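Local coordinates for inositol monophosphatase family protein (PDB 5I3S) that probably hydrolyses the phosphate ester of inositol monophosphate or a related sugar phosphate, as a metal-dependent phosphatase of the FIG superfamily, at residues D83-T88 with E96-S101. Residues are numbered along the deposited sequence; the frame is centred on the assembly and turned at random.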
ATOM      1  N   ASP A  83       6.707  -6.491  18.666  1.00 25.36           N
ATOM      2  CA  ASP A  83       5.817  -7.252  17.767  1.00 26.28           C
ATOM      3  C   ASP A  83       6.697  -8.103  16.833  1.00 24.76           C
ATOM      4  O   ASP A  83       7.356  -7.573  15.908  1.00 25.06           O
ATOM      5  CB  ASP A  83       4.856  -6.353  16.962  1.00 27.44           C
ATOM      6  CG  ASP A  83       3.676  -7.158  16.337  1.00 28.69           C
ATOM      7  OD1 ASP A  83       3.728  -8.395  16.329  1.00 29.89           O
ATOM      8  OD2 ASP A  83       2.716  -6.557  15.808  1.00 29.77           O
ATOM      9  N   PRO A  84       6.760  -9.405  17.101  1.00 23.25           N
ATOM     10  CA  PRO A  84       7.487 -10.336  16.223  1.00 22.42           C
ATOM     11  C   PRO A  84       7.087 -10.203  14.757  1.00 21.55           C
ATOM     12  O   PRO A  84       7.983 -10.130  13.946  1.00 21.57           O
ATOM     13  CB  PRO A  84       7.152 -11.726  16.807  1.00 22.78           C
ATOM     14  CG  PRO A  84       5.995 -11.468  17.711  1.00 24.61           C
ATOM     15  CD  PRO A  84       6.258 -10.117  18.287  1.00 24.62           C
ATOM     16  N   ILE A  85       5.785 -10.114  14.437  1.00 19.46           N
ATOM     17  CA  ILE A  85       5.302  -9.894  13.067  1.00 19.16           C
ATOM     18  C   ILE A  85       4.154  -8.886  13.052  1.00 20.20           C
ATOM     19  O   ILE A  85       3.030  -9.228  13.385  1.00 20.18           O
ATOM     20  CB  ILE A  85       4.837 -11.199  12.400  1.00 19.96           C
ATOM     21  CG1 ILE A  85       5.980 -12.243  12.324  1.00 21.78           C
ATOM     22  CG2 ILE A  85       4.292 -10.948  10.991  1.00 19.93           C
ATOM     23  CD1 ILE A  85       5.480 -13.691  12.135  1.00 22.06           C
ATOM     24  N   ASP A  86       4.449  -7.636  12.693  1.00 19.90           N
ATOM     25  CA  ASP A  86       3.444  -6.651  12.455  1.00 20.20           C
ATOM     26  C   ASP A  86       3.047  -6.605  10.970  1.00 18.87           C
ATOM     27  O   ASP A  86       3.881  -6.283  10.114  1.00 17.80           O
ATOM     28  CB  ASP A  86       3.917  -5.243  12.883  1.00 24.03           C
ATOM     29  CG  ASP A  86       2.741  -4.237  12.925  1.00 24.23           C
ATOM     30  OD1 ASP A  86       1.592  -4.658  13.161  1.00 28.29           O
ATOM     31  OD2 ASP A  86       2.940  -3.047  12.681  1.00 27.07           O
ATOM     32  N   GLY A  87       1.765  -6.846  10.703  1.00 17.69           N
ATOM     33  CA  GLY A  87       1.282  -7.138   9.396  1.00 17.82           C
ATOM     34  C   GLY A  87       1.139  -8.634   9.128  1.00 18.26           C
ATOM     35  O   GLY A  87       1.561  -9.130   8.065  1.00 15.98           O
ATOM     36  N   THR A  88       0.503  -9.353  10.049  1.00 18.30           N
ATOM     37  CA  THR A  88       0.392 -10.799   9.870  1.00 20.41           C
ATOM     38  C   THR A  88      -0.400 -11.178   8.600  1.00 19.76           C
ATOM     39  O   THR A  88      -0.047 -12.140   7.910  1.00 20.59           O
ATOM     40  CB  THR A  88      -0.208 -11.518  11.117  1.00 21.65           C
ATOM     41  OG1 THR A  88      -1.407 -10.871  11.488  1.00 22.69           O
ATOM     42  CG2 THR A  88       0.692 -11.422  12.331  1.00 22.94           C
ATOM     43  N   GLU A  96       5.477 -10.728   2.403  1.00 20.93           N
ATOM     44  CA  GLU A  96       6.283  -9.527   2.496  1.00 20.48           C
ATOM     45  C   GLU A  96       5.376  -8.414   3.003  1.00 19.22           C
ATOM     46  O   GLU A  96       4.200  -8.665   3.281  1.00 19.66           O
ATOM     47  CB  GLU A  96       6.936  -9.130   1.134  1.00 22.26           C
ATOM     48  CG  GLU A  96       5.949  -8.739   0.052  1.00 23.65           C
ATOM     49  CD  GLU A  96       6.567  -8.339  -1.295  1.00 24.57           C
ATOM     50  OE1 GLU A  96       5.769  -7.930  -2.177  1.00 25.44           O
ATOM     51  OE2 GLU A  96       7.795  -8.433  -1.487  1.00 24.71           O
ATOM     52  N   ASN A  97       5.944  -7.216   3.171  1.00 17.19           N
ATOM     53  CA  ASN A  97       5.256  -6.054   3.722  1.00 16.99           C
ATOM     54  C   ASN A  97       4.827  -6.206   5.153  1.00 16.70           C
ATOM     55  O   ASN A  97       3.745  -5.742   5.540  1.00 15.43           O
ATOM     56  CB  ASN A  97       4.084  -5.631   2.790  1.00 17.34           C
ATOM     57  CG  ASN A  97       4.575  -5.373   1.383  1.00 16.28           C
ATOM     58  OD1 ASN A  97       5.663  -4.812   1.190  1.00 16.75           O
ATOM     59  ND2 ASN A  97       3.832  -5.806   0.422  1.00 16.12           N
ATOM     60  N   PHE A  98       5.721  -6.823   5.943  1.00 15.96           N
ATOM     61  CA  PHE A  98       5.513  -7.015   7.361  1.00 16.22           C
ATOM     62  C   PHE A  98       6.806  -6.720   8.077  1.00 16.14           C
ATOM     63  O   PHE A  98       7.875  -6.924   7.526  1.00 16.42           O
ATOM     64  CB  PHE A  98       5.105  -8.454   7.685  1.00 17.68           C
ATOM     65  CG  PHE A  98       6.111  -9.494   7.241  1.00 17.87           C
ATOM     66  CD1 PHE A  98       7.192  -9.853   8.061  1.00 18.83           C
ATOM     67  CD2 PHE A  98       5.975 -10.105   6.028  1.00 18.08           C
ATOM     68  CE1 PHE A  98       8.117 -10.811   7.665  1.00 18.46           C
ATOM     69  CE2 PHE A  98       6.889 -11.074   5.616  1.00 18.76           C
ATOM     70  CZ  PHE A  98       7.961 -11.424   6.429  1.00 18.84           C
ATOM     71  N   ALA A  99       6.710  -6.259   9.313  1.00 15.54           N
ATOM     72  CA  ALA A  99       7.918  -5.857  10.045  1.00 16.90           C
ATOM     73  C   ALA A  99       8.025  -6.525  11.419  1.00 16.79           C
ATOM     74  O   ALA A  99       7.024  -6.845  12.007  1.00 17.31           O
ATOM     75  CB  ALA A  99       7.956  -4.342  10.197  1.00 16.24           C
ATOM     76  N   ILE A 100       9.238  -6.731  11.901  1.00 16.25           N
ATOM     77  CA  ILE A 100       9.430  -6.878  13.333  1.00 17.22           C
ATOM     78  C   ILE A 100       9.640  -5.450  13.873  1.00 17.45           C
ATOM     79  O   ILE A 100      10.304  -4.626  13.208  1.00 17.18           O
ATOM     80  CB  ILE A 100      10.656  -7.719  13.706  1.00 18.20           C
ATOM     81  CG1 ILE A 100      10.729  -9.028  12.921  1.00 18.12           C
ATOM     82  CG2 ILE A 100      10.667  -7.984  15.217  1.00 18.55           C
ATOM     83  CD1 ILE A 100      12.120  -9.642  12.892  1.00 18.18           C
ATOM     84  N   SER A 101       9.027  -5.165  15.027  1.00 17.11           N
ATOM     85  CA  SER A 101       9.075  -3.862  15.678  1.00 16.42           C
ATOM     86  C   SER A 101       9.501  -3.975  17.141  1.00 17.34           C
ATOM     87  O   SER A 101       8.924  -4.721  17.892  1.00 16.67           O
ATOM     88  CB  SER A 101       7.683  -3.216  15.656  1.00 15.68           C
ATOM     89  OG  SER A 101       7.683  -1.881  16.187  1.00 14.06           O
TER
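Asp86 and Ala99 face each other as an antiparallel hydrogen-bonded pair. Asp86 N donates a hydrogen bond to Ala99 O at 2.8 Å, and Ala99 N donates one to Asp86 O at 2.9 Å. Asp86 O also accepts from Ser183 OG, so two donors grip it. A second such pair joins Asp83 and Ser101, with Asp83 N to Ser101 O at 2.9 Å and Ser101 N to Asp83 O at 3.1 Å. Between the pairs Pro84 and Ile85 face the single Ile100, so the register shifts by one: a beta bulge, where the chain turns a corner at Pro84. The bulge leaves Pro84 O over the side chain of Ile100, 3.1 Å from its CG1. With CG turned away from the backbone N (chi1 -167°), the carboxylate of Asp86 reaches helix 184-193, where OD2 accepts a hydrogen bond from Ala185 N. Phe98 sets its CB 3.6 Å from Gly87 O, while its ring leads away to meet Phe91. Ile85 CG2 reaches Phe98 CB at 4.2 Å. Gly87 occupies the N-cap position of helix 88-94, which joins the two strands. Asp83 and Asp86 carry their carboxylates near Asp208. Asp83-Thr88 is the DPIDGT signature of the inositol monophosphatase family, whose aspartates bind catalytic metal ions in relatives.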